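UTP--glucose-1-phosphate uridylyltransferase (PDB 6IKX) catalyses the transfer of a uridylyl group from UTP to alpha-D-glucose 1-phosphate, producing UDP-alpha-D-glucose and diphosphate. Local coordinates at residues V31-A35 with I36-V40; S22-K25 with E26-T29; A238-Q241 with D242-T245; A112-C115 with A116-V119. The protein carries 1 engineered substitution. All blocks are in the same frame, centred on the assembly; numbering follows the deposited sequence.

Interaction 1 of 4, residues V31-A35 with I36-V40; sequences VDRPA and IEYVV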
loop_
_atom_site.group_PDB
_atom_site.type_symbol
_atom_site.label_atom_id
_atom_site.label_comp_id
_atom_site.label_asym_id
_atom_site.label_seq_id
_atom_site.Cartn_x
_atom_site.Cartn_y
_atom_site.Cartn_z
ATOM N N VAL A 31 -10.661 -15.559 15.744
ATOM C CA VAL A 31 -11.727 -16.461 15.232
ATOM C C VAL A 31 -11.863 -16.242 13.721
ATOM O O VAL A 31 -11.326 -17.043 12.942
ATOM C CB VAL A 31 -13.070 -16.248 15.956
ATOM C CG1 VAL A 31 -14.029 -17.387 15.678
ATOM C CG2 VAL A 31 -12.885 -16.062 17.447
ATOM N N ASP A 32 -12.594 -15.221 13.302
ATOM C CA ASP A 32 -12.878 -15.030 11.866
ATOM C C ASP A 32 -12.905 -13.552 11.474
ATOM O O ASP A 32 -13.370 -13.290 10.335
ATOM C CB ASP A 32 -14.228 -15.680 11.574
ATOM C CG ASP A 32 -15.416 -14.970 12.220
ATOM O OD1 ASP A 32 -15.189 -14.138 13.110
ATOM O OD2 ASP A 32 -16.565 -15.253 11.803
ATOM N N ARG A 33 -12.489 -12.617 12.345
ATOM C CA ARG A 33 -12.387 -11.174 11.975
ATOM C C ARG A 33 -11.202 -10.494 12.675
ATOM O O ARG A 33 -10.707 -10.946 13.689
ATOM C CB ARG A 33 -13.721 -10.518 12.327
ATOM C CG ARG A 33 -13.977 -10.478 13.818
ATOM C CD ARG A 33 -15.435 -10.457 14.215
ATOM N NE ARG A 33 -16.154 -11.608 13.697
ATOM C CZ ARG A 33 -17.170 -11.566 12.847
ATOM N NH1 ARG A 33 -17.646 -10.413 12.410
ATOM N NH2 ARG A 33 -17.708 -12.690 12.436
ATOM N N PRO A 34 -10.663 -9.370 12.179
ATOM C CA PRO A 34 -9.537 -8.727 12.861
ATOM C C PRO A 34 -9.925 -8.198 14.263
ATOM O O PRO A 34 -11.092 -7.861 14.516
ATOM C CB PRO A 34 -9.185 -7.614 11.851
ATOM C CG PRO A 34 -10.534 -7.255 11.280
ATOM C CD PRO A 34 -11.114 -8.626 11.002
ATOM N N ALA A 35 -8.946 -8.166 15.169
ATOM C CA ALA A 35 -9.104 -7.793 16.596
ATOM C C ALA A 35 -9.830 -6.434 16.687
ATOM O O ALA A 35 -10.694 -6.269 17.553
ATOM C CB ALA A 35 -7.732 -7.778 17.251
ATOM N N ILE A 36 -9.474 -5.491 15.812
ATOM C CA ILE A 36 -9.957 -4.080 15.838
ATOM C C ILE A 36 -11.478 -4.092 15.734
ATOM O O ILE A 36 -12.090 -3.160 16.264
ATOM C CB ILE A 36 -9.307 -3.218 14.724
ATOM C CG1 ILE A 36 -9.531 -1.723 14.934
ATOM C CG2 ILE A 36 -9.796 -3.613 13.331
ATOM C CD1 ILE A 36 -8.928 -1.137 16.166
ATOM N N GLU A 37 -12.063 -5.050 15.014
ATOM C CA GLU A 37 -13.524 -5.045 14.792
ATOM C C GLU A 37 -14.231 -5.081 16.141
ATOM O O GLU A 37 -15.321 -4.487 16.280
ATOM C CB GLU A 37 -14.067 -6.223 13.995
ATOM C CG GLU A 37 -15.378 -5.836 13.333
ATOM C CD GLU A 37 -16.216 -6.960 12.767
ATOM O OE1 GLU A 37 -16.061 -7.212 11.589
ATOM O OE2 GLU A 37 -17.052 -7.546 13.511
ATOM N N TYR A 38 -13.637 -5.776 17.091
ATOM C CA TYR A 38 -14.264 -6.076 18.401
ATOM C C TYR A 38 -14.280 -4.803 19.253
ATOM O O TYR A 38 -15.199 -4.649 20.072
ATOM C CB TYR A 38 -13.485 -7.170 19.113
ATOM C CG TYR A 38 -13.645 -8.559 18.555
ATOM C CD1 TYR A 38 -12.776 -9.028 17.584
ATOM C CD2 TYR A 38 -14.584 -9.432 19.083
ATOM C CE1 TYR A 38 -12.894 -10.308 17.080
ATOM C CE2 TYR A 38 -14.698 -10.727 18.604
ATOM C CZ TYR A 38 -13.851 -11.161 17.600
ATOM O OH TYR A 38 -13.930 -12.438 17.135
ATOM N N VAL A 39 -13.265 -3.952 19.054
ATOM C CA VAL A 39 -12.999 -2.701 19.816
ATOM C C VAL A 39 -13.908 -1.622 19.232
ATOM O O VAL A 39 -14.456 -0.784 20.008
ATOM C CB VAL A 39 -11.514 -2.307 19.730
ATOM C CG1 VAL A 39 -11.213 -1.063 20.526
ATOM C CG2 VAL A 39 -10.616 -3.426 20.207
ATOM N N VAL A 40 -14.089 -1.647 17.911
ATOM C CA VAL A 40 -14.973 -0.667 17.239
ATOM C C VAL A 40 -16.412 -1.064 17.581
ATOM O O VAL A 40 -17.149 -0.147 17.994
ATOM C CB VAL A 40 -14.710 -0.525 15.738
ATOM C CG1 VAL A 40 -15.850 0.237 15.073
ATOM C CG2 VAL A 40 -13.366 0.170 15.463
#

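Interaction 2 of 4, residues S22-K25 with E26-T29; sequences SIPK and EMVT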
loop_
_atom_site.group_PDB
_atom_site.type_symbol
_atom_site.label_atom_id
_atom_site.label_comp_id
_atom_site.label_asym_id
_atom_site.label_seq_id
_atom_site.Cartn_x
_atom_site.Cartn_y
_atom_site.Cartn_z
ATOM N N SER A 22 4.180 -7.829 8.896
ATOM C CA SER A 22 3.768 -7.210 7.613
ATOM C C SER A 22 2.280 -6.897 7.596
ATOM O O SER A 22 1.869 -6.430 6.587
ATOM C CB SER A 22 4.209 -8.061 6.475
ATOM O OG SER A 22 5.551 -8.456 6.720
ATOM N N ILE A 23 1.536 -7.067 8.701
ATOM C CA ILE A 23 0.151 -6.536 8.805
ATOM C C ILE A 23 0.022 -5.850 10.151
ATOM O O ILE A 23 0.641 -6.234 11.126
ATOM C CB ILE A 23 -0.946 -7.632 8.673
ATOM C CG1 ILE A 23 -0.885 -8.637 9.827
ATOM C CG2 ILE A 23 -0.902 -8.301 7.312
ATOM C CD1 ILE A 23 -1.991 -9.665 9.838
ATOM N N PRO A 24 -0.907 -4.902 10.311
ATOM C CA PRO A 24 -1.130 -4.337 11.636
ATOM C C PRO A 24 -1.422 -5.387 12.712
ATOM O O PRO A 24 -2.133 -6.332 12.433
ATOM C CB PRO A 24 -2.293 -3.387 11.331
ATOM C CG PRO A 24 -2.026 -2.922 9.919
ATOM C CD PRO A 24 -1.628 -4.213 9.236
ATOM N N LYS A 25 -0.903 -5.192 13.927
ATOM C CA LYS A 25 -1.349 -5.994 15.113
ATOM C C LYS A 25 -2.881 -5.942 15.185
ATOM O O LYS A 25 -3.471 -6.957 15.521
ATOM C CB LYS A 25 -0.753 -5.518 16.443
ATOM C CG LYS A 25 -0.951 -4.029 16.748
ATOM C CD LYS A 25 -0.025 -3.406 17.821
ATOM C CE LYS A 25 0.613 -2.091 17.373
ATOM N NZ LYS A 25 -0.266 -0.891 17.517
ATOM N N GLU A 26 -3.495 -4.801 14.851
ATOM C CA GLU A 26 -4.958 -4.578 14.966
ATOM C C GLU A 26 -5.700 -5.486 13.984
ATOM O O GLU A 26 -6.866 -5.747 14.243
ATOM C CB GLU A 26 -5.282 -3.110 14.712
ATOM C CG GLU A 26 -4.694 -2.185 15.771
ATOM C CD GLU A 26 -3.241 -1.758 15.549
ATOM O OE1 GLU A 26 -2.577 -2.227 14.546
ATOM O OE2 GLU A 26 -2.760 -0.948 16.365
ATOM N N MET A 27 -5.022 -5.970 12.926
ATOM C CA MET A 27 -5.625 -6.753 11.807
ATOM C C MET A 27 -5.412 -8.257 12.014
ATOM O O MET A 27 -5.778 -9.071 11.141
ATOM C CB MET A 27 -5.081 -6.292 10.450
ATOM C CG MET A 27 -5.616 -4.923 10.064
ATOM S SD MET A 27 -7.436 -4.847 10.221
ATOM C CE MET A 27 -7.804 -5.700 8.695
ATOM N N VAL A 28 -4.930 -8.621 13.182
ATOM C CA VAL A 28 -4.691 -10.031 13.573
ATOM C C VAL A 28 -6.030 -10.730 13.835
ATOM O O VAL A 28 -6.871 -10.210 14.617
ATOM C CB VAL A 28 -3.758 -10.009 14.790
ATOM C CG1 VAL A 28 -3.940 -11.181 15.728
ATOM C CG2 VAL A 28 -2.320 -9.893 14.302
ATOM N N THR A 29 -6.193 -11.922 13.281
ATOM C CA THR A 29 -7.529 -12.532 13.156
ATOM C C THR A 29 -7.845 -13.208 14.480
ATOM O O THR A 29 -7.005 -13.896 15.034
ATOM C CB THR A 29 -7.744 -13.301 11.838
ATOM O OG1 THR A 29 -8.405 -14.539 12.130
ATOM C CG2 THR A 29 -6.480 -13.493 11.025
#

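Interaction 3 of 4, residues A238-Q241 with D242-T245; sequences AMLQ and DTDT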
loop_
_atom_site.group_PDB
_atom_site.type_symbol
_atom_site.label_atom_id
_atom_site.label_comp_id
_atom_site.label_asym_id
_atom_site.label_seq_id
_atom_site.Cartn_x
_atom_site.Cartn_y
_atom_site.Cartn_z
ATOM N N ALA A 238 -2.475 12.892 36.216
ATOM C CA ALA A 238 -1.928 13.503 37.452
ATOM C C ALA A 238 -2.215 15.010 37.442
ATOM O O ALA A 238 -2.753 15.471 38.458
ATOM C CB ALA A 238 -0.455 13.225 37.652
ATOM N N MET A 239 -1.885 15.739 36.360
ATOM C CA MET A 239 -2.025 17.226 36.282
ATOM C C MET A 239 -3.510 17.628 36.366
ATOM O O MET A 239 -3.816 18.719 36.885
ATOM C CB MET A 239 -1.440 17.804 34.983
ATOM C CG MET A 239 0.092 17.882 34.971
ATOM S SD MET A 239 0.865 17.807 33.308
ATOM C CE MET A 239 0.597 19.497 32.782
ATOM N N LEU A 240 -4.400 16.803 35.826
ATOM C CA LEU A 240 -5.855 17.048 35.832
ATOM C C LEU A 240 -6.364 16.955 37.278
ATOM O O LEU A 240 -7.358 17.584 37.585
ATOM C CB LEU A 240 -6.497 16.018 34.901
ATOM C CG LEU A 240 -8.003 16.116 34.735
ATOM C CD1 LEU A 240 -8.432 17.445 34.150
ATOM C CD2 LEU A 240 -8.523 14.972 33.901
ATOM N N GLN A 241 -5.689 16.185 38.127
ATOM C CA GLN A 241 -6.041 15.969 39.563
ATOM C C GLN A 241 -6.041 17.312 40.291
ATOM O O GLN A 241 -6.824 17.484 41.207
ATOM C CB GLN A 241 -5.051 15.014 40.228
ATOM C CG GLN A 241 -5.646 14.260 41.401
ATOM C CD GLN A 241 -6.558 13.135 40.965
ATOM O OE1 GLN A 241 -6.116 12.180 40.322
ATOM N NE2 GLN A 241 -7.830 13.213 41.353
ATOM N N ASP A 242 -5.216 18.233 39.820
ATOM C CA ASP A 242 -5.065 19.598 40.345
ATOM C C ASP A 242 -6.367 20.393 40.272
ATOM O O ASP A 242 -6.482 21.344 41.029
ATOM C CB ASP A 242 -4.020 20.361 39.546
ATOM C CG ASP A 242 -2.598 19.946 39.847
ATOM O OD1 ASP A 242 -2.386 19.170 40.809
ATOM O OD2 ASP A 242 -1.715 20.427 39.131
ATOM N N THR A 243 -7.255 20.127 39.332
ATOM C CA THR A 243 -8.494 20.933 39.183
ATOM C C THR A 243 -9.721 20.018 39.109
ATOM O O THR A 243 -10.847 20.557 38.962
ATOM C CB THR A 243 -8.398 21.865 37.965
ATOM O OG1 THR A 243 -8.208 21.053 36.799
ATOM C CG2 THR A 243 -7.286 22.886 38.091
ATOM N N ASP A 244 -9.557 18.696 39.180
ATOM C CA ASP A 244 -10.669 17.796 38.804
ATOM C C ASP A 244 -10.569 16.509 39.613
ATOM O O ASP A 244 -9.480 16.136 40.037
ATOM C CB ASP A 244 -10.743 17.589 37.283
ATOM C CG ASP A 244 -11.090 18.823 36.441
ATOM O OD1 ASP A 244 -10.213 19.673 36.241
ATOM O OD2 ASP A 244 -12.226 18.918 35.944
ATOM N N THR A 245 -11.723 15.940 39.921
ATOM C CA THR A 245 -11.865 14.559 40.413
ATOM C C THR A 245 -11.531 13.653 39.231
ATOM O O THR A 245 -11.837 14.020 38.080
ATOM C CB THR A 245 -13.275 14.282 40.959
ATOM O OG1 THR A 245 -13.562 15.328 41.889
ATOM C CG2 THR A 245 -13.409 12.918 41.607
#

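Interaction 4 of 4, residues A112-C115 with A116-V119; sequences AVLC and AKSV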
loop_
_atom_site.group_PDB
_atom_site.type_symbol
_atom_site.label_atom_id
_atom_site.label_comp_id
_atom_site.label_asym_id
_atom_site.label_seq_id
_atom_site.Cartn_x
_atom_site.Cartn_y
_atom_site.Cartn_z
ATOM N N ALA A 112 0.089 10.192 21.178
ATOM C CA ALA A 112 -0.960 9.651 20.289
ATOM C C ALA A 112 -2.285 10.397 20.533
ATOM O O ALA A 112 -2.879 10.941 19.565
ATOM C CB ALA A 112 -1.094 8.181 20.541
ATOM N N VAL A 113 -2.735 10.450 21.779
ATOM C CA VAL A 113 -3.989 11.160 22.145
ATOM C C VAL A 113 -3.856 12.636 21.738
ATOM O O VAL A 113 -4.801 13.154 21.126
ATOM C CB VAL A 113 -4.322 10.981 23.636
ATOM C CG1 VAL A 113 -5.475 11.862 24.069
ATOM C CG2 VAL A 113 -4.629 9.526 23.948
ATOM N N LEU A 114 -2.715 13.279 21.984
ATOM C CA LEU A 114 -2.493 14.702 21.589
ATOM C C LEU A 114 -2.644 14.897 20.069
ATOM O O LEU A 114 -3.132 15.987 19.660
ATOM C CB LEU A 114 -1.091 15.102 22.045
ATOM C CG LEU A 114 -0.902 16.541 22.487
ATOM C CD1 LEU A 114 0.521 16.980 22.198
ATOM C CD2 LEU A 114 -1.908 17.495 21.862
ATOM N N CYS A 115 -2.220 13.913 19.252
ATOM C CA CYS A 115 -2.323 13.924 17.761
ATOM C C CYS A 115 -3.782 14.087 17.319
ATOM O O CYS A 115 -4.015 14.722 16.319
ATOM C CB CYS A 115 -1.760 12.655 17.130
ATOM S SG CYS A 115 0.039 12.478 17.279
ATOM N N ALA A 116 -4.738 13.625 18.103
ATOM C CA ALA A 116 -6.175 13.777 17.804
ATOM C C ALA A 116 -6.754 15.096 18.338
ATOM O O ALA A 116 -7.971 15.179 18.442
ATOM C CB ALA A 116 -6.927 12.607 18.390
ATOM N N LYS A 117 -5.964 16.113 18.642
ATOM C CA LYS A 117 -6.509 17.303 19.357
ATOM C C LYS A 117 -7.516 18.013 18.448
ATOM O O LYS A 117 -8.635 18.290 18.896
ATOM C CB LYS A 117 -5.379 18.236 19.775
ATOM C CG LYS A 117 -5.812 19.638 20.160
ATOM C CD LYS A 117 -4.686 20.457 20.717
ATOM C CE LYS A 117 -4.948 21.946 20.648
ATOM N NZ LYS A 117 -3.698 22.708 20.889
ATOM N N SER A 118 -7.100 18.323 17.222
ATOM C CA SER A 118 -7.866 19.060 16.190
ATOM C C SER A 118 -9.204 18.385 15.950
ATOM O O SER A 118 -10.196 19.086 15.828
ATOM C CB SER A 118 -7.084 19.128 14.909
ATOM O OG SER A 118 -6.933 17.827 14.377
ATOM N N VAL A 119 -9.212 17.060 15.910
ATOM C CA VAL A 119 -10.442 16.275 15.662
ATOM C C VAL A 119 -11.253 16.253 16.948
ATOM O O VAL A 119 -12.469 16.299 16.842
ATOM C CB VAL A 119 -10.107 14.877 15.116
ATOM C CG1 VAL A 119 -11.333 14.059 14.776
ATOM C CG2 VAL A 119 -9.231 15.008 13.892
#

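Interaction 1 of 4, residues V31-A35 with I36-V40
Glu37 OE2 is gripped by two arginines: NH1 of Arg33 reaches it at 3.1 Å in a fairly straight bond, 161° at the hydrogen, and Arg41, one helical turn further on, makes a salt bridge to the same oxygen. Arg33 in turn links Asp32 and Glu37 in a salt-bridge network over the first turn of helix 35-44, a crossover helix of the GT-A nucleotidyltransferase fold. Arginine suits this place because one guanidinium can serve two acids. Its NE and NH2 take the Asp32 carboxylate side-on, with Arg33 NE 2.8 Å from Asp32 OD1, while Glu37 OE2 lies near the guanidinium plane on another edge. The Glu37 carboxylate itself stands 74° from that plane. Held from two directions, the guanidinium has little freedom to rotate. Asp32 OD2 also hydrogen-bonds His275 of its own chain and forms a salt bridge with Lys261 of the second subunit.

The aliphatic part of Arg33 has its own partner. With chi1 at 67°, CG sits between the backbone N and the carbonyl carbon, which brings Arg33 CG within 3.4 Å of Tyr38 CE1. In the backbone, Pro34 O accepts the Glu37 N-H and Ala35 O accepts that of Tyr38, starting the helix; proline, lacking an N-H, fits well just ahead of such a turn. The Tyr38 ring turns an edge to Ala35 O, its hydroxyl bonds Val30 O, and Val31 CG2 ends 3.8 Å from Tyr38 OH.

Interaction 2 of 4, residues S22-K25 with E26-T29
Lys25 and Glu26 are neighbours in sequence, and their torsions fold the two side chains alongside each other. At chi1 53° Lys25 CG is tucked over its own backbone and the chain bends again towards its tip, whereas Glu26 bends at chi2 (85°). NZ of Lys25 therefore comes 2.7 Å from OE2 of Glu26, a salt bridge made on the syn side of the carboxylate but 31° out of its plane. The other oxygen, Glu26 OE1, rests 3.3 Å from Lys25 CG and takes a second salt bridge from Lys59, so one carboxylate holds two lysines in place.

This is the lysine end of the glycine-rich signature that follows the first strand in nucleotidyltransferases. Lys25 binds UTP and UDP-glucose, and its side chain lies beside Gly11 and Gly13; a sulfate about 3 Å from that side chain (nearest atoms) may mark a place for an anionic group. A long, basic side chain suits an anionic ligand, and Glu26 probably helps to position the Lys25 ammonium group.

The backbone turns in a short 3-10 segment. Pro24 O accepts Met27 N at 3.0 Å, and Lys25 O accepts Val28 N at 3.2 Å. On the apolar side Pro24 and Met27 run side by side, Pro24 CB 3.9 Å from Met27 CG, with helix 60-65 packed against both. Val28 meets Thr29 of the second subunit, and Met27 packs on Ser22 of that same subunit.

Interaction 3 of 4, residues A238-Q241 with D242-T245
Leu240 O accepts the N-H of Thr243 at 3.1 Å and 162°, and one residue back Met239 O takes the N-H of Asp242 in a longer bond of 3.3 Å. Both bonds run from a residue to the third one after it. Such bonds tighten the chain at the C-terminal end of a helix, here helix 233-240 running out into a loop.

Side chains fill in round these carbonyls. Asp242 CB lies 3.1 Å from Met239 O. Asp244 CB approaches Leu240 O at 3.4 Å, and beyond it Asp244 OD1 is 3.5 Å from Leu240 CD1, a polar group laid against an apolar branch. With chi1 at -179°, Leu240 CG points away from its own nitrogen and lies beside its carbonyl carbon, which brings CD1 over to the loop that follows. Thr243 OG1 donates to Asp244 OD1, although the modelled 2.5 Å is very short and its exact length doubtful. The small polar residues suit a turn at the surface, where Asp242, Thr243 and Thr245 are exposed.

Leucine is the buried member of the group: Leu240 packs on Pro213 and Lys215, and Lys215 also touches Asp244. The turn carries the chain from helix 233-240 into strand 246-250, which lies in the mixed sheet between strand 156-162, parallel to it, and strand 184-187, antiparallel.

Interaction 4 of 4, residues A112-C115 with A116-V119
Lys117 CB lies 3.2 Å from Leu114 O and 4.1 Å from Leu114 CD2, so the lysine begins pressed against the last turn of helix 109-115. Its CG is anti to the backbone N (chi1 164°), and from there CG, CD and CE run out fully extended. Leu114 and Lys117 lie side by side and point the same way, a leucine branch beside the methylene base of a lysine. The side chain also touches Met217 and Gln218 of helix 216-220, and at the tip NZ forms a salt bridge with Glu221. A lysine suits such a place because its long apolar shaft can pack while its terminal amino group reaches an acid farther off.

The backbone joins two short helices, 109-115 and 117-120, on the crossover from strand 97-102 to strand 125-128, with Ala116 as the N-cap of the second. Val113 O accepts Ala116 N at 3.1 Å and 142°, and Leu114 O accepts Lys117 N at 3.0 Å in a weak, bent bond. Ala116 CB stays near, 3.5 Å from Val113 O, and its small size fits a buried spot against Val6 and Ile52 on the adjacent parallel strands 4-8 and 50-55. Cys115 packs on Val54 and Pro104. Beyond the junction Val119 packs on Ile99 of the third subunit.

The contact is therefore mostly backbone bonding and apolar packing: the cap residue has no polar side chain to accept a helix N-H, and the charge of Lys117 is probably balanced by the salt bridge to Glu221.

Along the chain the order is interaction 2, interaction 1, interaction 4, interaction 3, all within the nucleotidyltransferase fold. Interactions 1 and 2 touch, their centres 10 Å apart: probable backbone bonds from Ala35 N to Val28 O and from Ile36 N to Glu26 O tie the start of helix 35-44 to the nucleotide-binding loop, and both meet the second subunit. Interaction 4, about 23 Å from interaction 2 between centres, shares strand 4-8 with interaction 1, because both pack side chains against it, and it faces the third subunit instead. Interaction 3 lies about 34 Å from interaction 1 between centres, across the chain's centre, at the surface.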